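Local coordinates for protein FAD-dependent pyridine nucleotide-disulphide oxidoreductase (Desulfovibrio vulgaris, PDB 3IWA) that probably uses bound FAD to pass electrons from NADH or NADPH to an acceptor, as members of the pyridine nucleotide-disulphide oxidoreductase family do, at residues I277-T280 / R281-S285; P140-N143 / L144-E148. All blocks are in the same frame, centred on the assembly; numbering follows the deposited sequence.

Contact 1. Residues I277-T280 / R281-S285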
ATOM      1  N   ILE A 277     -19.379  23.745   2.659  1.00 38.64           N
ATOM      2  CA  ILE A 277     -18.023  23.910   3.116  1.00 39.03           C
ATOM      3  C   ILE A 277     -17.978  23.453   4.554  1.00 38.94           C
ATOM      4  O   ILE A 277     -18.730  23.943   5.381  1.00 38.99           O
ATOM      5  CB  ILE A 277     -17.555  25.363   2.982  1.00 39.75           C
ATOM      6  CG1 ILE A 277     -17.458  25.765   1.507  1.00 40.60           C
ATOM      7  CG2 ILE A 277     -16.186  25.605   3.697  1.00 40.08           C
ATOM      8  CD1 ILE A 277     -17.159  27.266   1.332  1.00 42.61           C
ATOM      9  N   VAL A 278     -17.096  22.499   4.840  1.00 38.85           N
ATOM     10  CA  VAL A 278     -16.902  21.994   6.200  1.00 38.22           C
ATOM     11  C   VAL A 278     -15.451  22.090   6.668  1.00 38.70           C
ATOM     12  O   VAL A 278     -14.513  22.035   5.876  1.00 38.98           O
ATOM     13  CB  VAL A 278     -17.369  20.543   6.307  1.00 38.12           C
ATOM     14  CG1 VAL A 278     -18.867  20.468   5.999  1.00 37.13           C
ATOM     15  CG2 VAL A 278     -16.572  19.653   5.370  1.00 35.59           C
ATOM     16  N   ASP A 279     -15.265  22.197   7.980  1.00 38.87           N
ATOM     17  CA  ASP A 279     -13.936  22.108   8.550  1.00 38.69           C
ATOM     18  C   ASP A 279     -13.539  20.633   8.705  1.00 38.52           C
ATOM     19  O   ASP A 279     -14.301  19.728   8.320  1.00 37.63           O
ATOM     20  CB  ASP A 279     -13.861  22.897   9.867  1.00 39.03           C
ATOM     21  CG  ASP A 279     -14.564  22.221  11.027  1.00 40.97           C
ATOM     22  OD1 ASP A 279     -15.015  21.050  10.915  1.00 38.09           O
ATOM     23  OD2 ASP A 279     -14.674  22.904  12.081  1.00 46.47           O
ATOM     24  N   THR A 280     -12.376  20.380   9.296  1.00 37.86           N
ATOM     25  CA  THR A 280     -11.875  19.021   9.329  1.00 37.95           C
ATOM     26  C   THR A 280     -12.603  18.178  10.337  1.00 37.20           C
ATOM     27  O   THR A 280     -12.456  16.969  10.311  1.00 36.99           O
ATOM     28  CB  THR A 280     -10.384  18.947   9.641  1.00 37.89           C
ATOM     29  OG1 THR A 280     -10.197  19.453  10.943  1.00 37.96           O
ATOM     30  CG2 THR A 280      -9.582  19.766   8.654  1.00 36.46           C
ATOM     31  N   ARG A 281     -13.388  18.801  11.215  1.00 36.68           N
ATOM     32  CA  ARG A 281     -14.273  18.055  12.126  1.00 36.54           C
ATOM     33  C   ARG A 281     -15.616  17.687  11.463  1.00 35.87           C
ATOM     34  O   ARG A 281     -16.482  17.084  12.096  1.00 34.49           O
ATOM     35  CB  ARG A 281     -14.538  18.863  13.405  1.00 37.11           C
ATOM     36  CG  ARG A 281     -13.501  18.747  14.477  1.00 39.82           C
ATOM     37  CD  ARG A 281     -12.258  19.563  14.179  1.00 43.93           C
ATOM     38  NE  ARG A 281     -11.252  19.375  15.232  1.00 48.08           N
ATOM     39  CZ  ARG A 281     -10.005  19.864  15.185  1.00 50.86           C
ATOM     40  NH1 ARG A 281      -9.603  20.599  14.152  1.00 49.02           N
ATOM     41  NH2 ARG A 281      -9.152  19.631  16.182  1.00 51.26           N
ATOM     42  N   MET A 282     -15.750  18.074  10.190  1.00 35.34           N
ATOM     43  CA  MET A 282     -16.947  17.932   9.359  1.00 35.29           C
ATOM     44  C   MET A 282     -18.095  18.876   9.739  1.00 36.47           C
ATOM     45  O   MET A 282     -19.240  18.656   9.346  1.00 37.84           O
ATOM     46  CB  MET A 282     -17.394  16.466   9.246  1.00 34.25           C
ATOM     47  CG  MET A 282     -16.290  15.482   8.736  1.00 32.69           C
ATOM     48  SD  MET A 282     -15.414  15.866   7.194  1.00 20.25           S
ATOM     49  CE  MET A 282     -16.784  15.700   6.047  1.00 32.50           C
ATOM     50  N   ARG A 283     -17.771  19.965  10.435  1.00 37.32           N
ATOM     51  CA  ARG A 283     -18.716  21.017  10.787  1.00 38.71           C
ATOM     52  C   ARG A 283     -18.889  22.022   9.676  1.00 39.05           C
ATOM     53  O   ARG A 283     -17.909  22.524   9.157  1.00 39.01           O
ATOM     54  CB  ARG A 283     -18.230  21.819  12.006  1.00 39.55           C
ATOM     55  CG  ARG A 283     -18.259  21.068  13.326  1.00 41.32           C
ATOM     56  CD  ARG A 283     -18.081  22.003  14.525  1.00 44.38           C
ATOM     57  NE  ARG A 283     -18.517  21.316  15.735  1.00 46.42           N
ATOM     58  CZ  ARG A 283     -17.732  20.560  16.502  1.00 48.65           C
ATOM     59  NH1 ARG A 283     -18.247  19.930  17.558  1.00 46.93           N
ATOM     60  NH2 ARG A 283     -16.443  20.417  16.206  1.00 48.96           N
ATOM     61  N   THR A 284     -20.137  22.372   9.373  1.00 39.55           N
ATOM     62  CA  THR A 284     -20.447  23.445   8.418  1.00 40.03           C
ATOM     63  C   THR A 284     -20.164  24.825   9.036  1.00 40.87           C
ATOM     64  O   THR A 284     -19.582  24.928  10.083  1.00 41.82           O
ATOM     65  CB  THR A 284     -21.927  23.381   7.995  1.00 39.92           C
ATOM     66  OG1 THR A 284     -22.762  23.691   9.109  1.00 37.54           O
ATOM     67  CG2 THR A 284     -22.295  22.002   7.516  1.00 39.40           C
ATOM     68  N   SER A 285     -20.551  25.895   8.383  1.00 42.89           N
ATOM     69  CA  SER A 285     -20.459  27.237   9.007  1.00 44.20           C
ATOM     70  C   SER A 285     -21.309  27.399  10.282  1.00 44.77           C
ATOM     71  O   SER A 285     -21.092  28.328  11.059  1.00 45.68           O
ATOM     72  CB  SER A 285     -20.793  28.325   7.992  1.00 43.79           C
ATOM     73  OG  SER A 285     -21.973  28.029   7.290  1.00 45.71           O
TER
HETATM   74  O   HOH W   1     -20.742  25.524   5.522  1.00 41.28           O
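V278 and D279 fold back onto R283 in a local hairpin-like contact round a type I beta turn, D279 to M282, on the loop that leads from strand 276-277 to strand 289-291, an edge of the parallel sheet containing strand 5-9. The turn is closed by M282 N giving its hydrogen to D279 O at 2.9 Å. One residue further on, D279 N bonds R283 O at 2.9 Å, nearly straight. With M282 at left-handed backbone angles, 72/21°, this pair of bonds is the signature of a type I turn with a G1 bulge. OD1 of D279 caps peptide N-H groups of the bend. Its CG stands between the backbone N and the carbonyl carbon, chi1 74°, which swings OD1 over the peptide groups that follow. R283 N meets OD1 of D279 at 3.0 Å from above the carboxylate plane, and R281 N adds a weak bond to the same oxygen, as in an Asx turn. D279 and R283 run alongside each other, but their charged atoms are not in contact. R283 NE bonds P287 O, and R281 NE forms a salt bridge with D330. On the other side of the bend, CG2 of V278 touches CE of M282, whose chain curls at chi2 and chi3 and also packs on Q318 and I322 of helix 314-326. T284 joins the loop to the sheet through OG1, bonded to I289 O. CA-H...O contacts run alongside, T284 CA to I277 O and V278 CA to R283 O. At the open end one water bridges the arms: it donates to I277 O at 2.6 Å and accepts from S285 N at 2.9 Å.

Contact 2. Residues P140-N143 / L144-E148; sequences PVTN and LDEAE
E146 reaches back from the first turn of its helix and lays its carboxylate across T142, just ahead of the helix start. T142 N bonds OE2 of E146 at 3.1 Å, from well above the carboxylate plane and nearly straight at 159°. OG1 of T142 lies 3.1 Å from OE1 and 3.3 Å from OE2 of E146, a weak bond whose acceptor is not settled. E146 has a first torsion of -127°, off the staggered positions, and its chain is extended beyond CG. N143 is the N-cap: its OD1 accepts from E146 N at 2.7 Å, with the donor tilted somewhat from the amide carbonyl plane. The helix then continues from the backbone, with A147 N on N143 O at 2.9 Å. Amide and carboxylate of N143 and E146 stand 76° apart, so the two groups do not stack. A negative carboxylate at this end would probably be favoured by the helix dipole. One residue before T142, V141 turns CG1 anti to its own N and rests it over the backbone N of A147, 3.5 Å away, and beside CB of A147. The cap joins strand 138-140, an edge of a parallel sheet, to helix 144-153: V141 and L144 pack on I170 and A147 on M174, both of helix 169-182, while T142 rests on S123 and A125 of strand 123-125.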
ATOM      1  N   PRO A 140     -30.946   8.247 -13.656  1.00 50.18           N
ATOM      2  CA  PRO A 140     -29.759   8.824 -13.061  1.00 50.65           C
ATOM      3  C   PRO A 140     -29.164   7.808 -12.113  1.00 50.73           C
ATOM      4  O   PRO A 140     -29.908   7.101 -11.446  1.00 50.71           O
ATOM      5  CB  PRO A 140     -30.310  10.005 -12.246  1.00 51.08           C
ATOM      6  CG  PRO A 140     -31.651   9.536 -11.779  1.00 51.20           C
ATOM      7  CD  PRO A 140     -32.165   8.630 -12.912  1.00 50.24           C
ATOM      8  N   VAL A 141     -27.842   7.712 -12.084  1.00 50.98           N
ATOM      9  CA  VAL A 141     -27.145   6.903 -11.074  1.00 51.05           C
ATOM     10  C   VAL A 141     -25.966   7.719 -10.529  1.00 51.96           C
ATOM     11  O   VAL A 141     -24.987   7.936 -11.235  1.00 51.96           O
ATOM     12  CB  VAL A 141     -26.682   5.554 -11.672  1.00 50.95           C
ATOM     13  CG1 VAL A 141     -25.871   4.755 -10.644  1.00 48.43           C
ATOM     14  CG2 VAL A 141     -27.902   4.777 -12.170  1.00 48.80           C
ATOM     15  N   THR A 142     -26.097   8.207  -9.295  1.00 52.88           N
ATOM     16  CA  THR A 142     -25.124   9.155  -8.711  1.00 53.88           C
ATOM     17  C   THR A 142     -24.128   8.519  -7.741  1.00 54.48           C
ATOM     18  O   THR A 142     -23.214   9.180  -7.261  1.00 54.86           O
ATOM     19  CB  THR A 142     -25.834  10.305  -7.930  1.00 54.01           C
ATOM     20  OG1 THR A 142     -26.516   9.769  -6.771  1.00 54.89           O
ATOM     21  CG2 THR A 142     -26.809  11.076  -8.843  1.00 52.38           C
ATOM     22  N   ASN A 143     -24.339   7.259  -7.410  1.00 55.28           N
ATOM     23  CA  ASN A 143     -23.465   6.567  -6.470  1.00 55.59           C
ATOM     24  C   ASN A 143     -23.583   5.049  -6.635  1.00 54.64           C
ATOM     25  O   ASN A 143     -24.514   4.540  -7.273  1.00 55.53           O
ATOM     26  CB  ASN A 143     -23.744   7.019  -5.014  1.00 55.91           C
ATOM     27  CG  ASN A 143     -25.132   6.608  -4.516  1.00 56.50           C
ATOM     28  OD1 ASN A 143     -25.468   5.430  -4.500  1.00 56.43           O
ATOM     29  ND2 ASN A 143     -25.926   7.581  -4.085  1.00 56.23           N
ATOM     30  N   LEU A 144     -22.619   4.348  -6.056  1.00 52.35           N
ATOM     31  CA  LEU A 144     -22.481   2.907  -6.199  1.00 49.48           C
ATOM     32  C   LEU A 144     -23.649   2.128  -5.611  1.00 54.39           C
ATOM     33  O   LEU A 144     -23.976   1.035  -6.093  1.00 56.17           O
ATOM     34  CB  LEU A 144     -21.182   2.447  -5.505  1.00 40.00           C
ATOM     35  CG  LEU A 144     -19.911   2.652  -6.299  1.00 32.79           C
ATOM     36  CD1 LEU A 144     -18.782   1.867  -5.618  1.00 31.56           C
ATOM     37  CD2 LEU A 144     -20.135   2.131  -7.740  1.00 31.45           C
ATOM     38  N   ASP A 145     -24.257   2.669  -4.556  1.00 59.05           N
ATOM     39  CA  ASP A 145     -25.463   2.067  -3.974  1.00 61.45           C
ATOM     40  C   ASP A 145     -26.602   2.132  -4.950  1.00 61.95           C
ATOM     41  O   ASP A 145     -27.360   1.182  -5.087  1.00 62.53           O
ATOM     42  CB  ASP A 145     -25.898   2.787  -2.689  1.00 62.48           C
ATOM     43  CG  ASP A 145     -25.048   2.412  -1.479  1.00 65.06           C
ATOM     44  OD1 ASP A 145     -24.174   1.508  -1.603  1.00 67.35           O
ATOM     45  OD2 ASP A 145     -25.269   3.029  -0.402  1.00 67.71           O
ATOM     46  N   GLU A 146     -26.741   3.278  -5.601  1.00 62.56           N
ATOM     47  CA  GLU A 146     -27.773   3.471  -6.625  1.00 62.78           C
ATOM     48  C   GLU A 146     -27.517   2.495  -7.791  1.00 62.41           C
ATOM     49  O   GLU A 146     -28.447   1.930  -8.352  1.00 61.96           O
ATOM     50  CB  GLU A 146     -27.754   4.913  -7.136  1.00 63.07           C
ATOM     51  CG  GLU A 146     -29.066   5.647  -7.106  1.00 64.18           C
ATOM     52  CD  GLU A 146     -28.845   7.146  -6.986  1.00 65.72           C
ATOM     53  OE1 GLU A 146     -28.605   7.627  -5.859  1.00 66.77           O
ATOM     54  OE2 GLU A 146     -28.894   7.844  -8.011  1.00 66.94           O
ATOM     55  N   ALA A 147     -26.242   2.332  -8.138  1.00 62.29           N
ATOM     56  CA  ALA A 147     -25.804   1.428  -9.199  1.00 62.54           C
ATOM     57  C   ALA A 147     -26.277   0.001  -8.923  1.00 62.74           C
ATOM     58  O   ALA A 147     -26.902  -0.631  -9.777  1.00 61.87           O
ATOM     59  CB  ALA A 147     -24.277   1.469  -9.330  1.00 61.93           C
ATOM     60  N   GLU A 148     -25.983  -0.474  -7.716  1.00 63.65           N
ATOM     61  CA  GLU A 148     -26.395  -1.810  -7.257  1.00 64.93           C
ATOM     62  C   GLU A 148     -27.925  -1.987  -7.276  1.00 65.64           C
ATOM     63  O   GLU A 148     -28.416  -3.035  -7.698  1.00 65.60           O
ATOM     64  CB  GLU A 148     -25.821  -2.115  -5.857  1.00 64.88           C
TER

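Contact 2 comes first along the chain and closes before contact 1 opens; their centres are 26 Å apart and their nearest atoms about 16 Å, without touching. Both lie in the pyridine nucleotide-disulphide oxidoreductase region of the chain but belong to different parallel sheets. Residues 140-148 follow strand 138-140, at the edge of the sheet that also holds strands 161-165 and 185-189, consistent with the NAD(P)H-binding domain of this family. Residues 277-285 lead into strand 289-291, at the edge of the sheet built on strand 5-9, which would be the FAD-binding domain. Each is thus a local cap or turn at the edge of its own sheet, one where the chain leaves a strand for a helix, the other on the way into a strand.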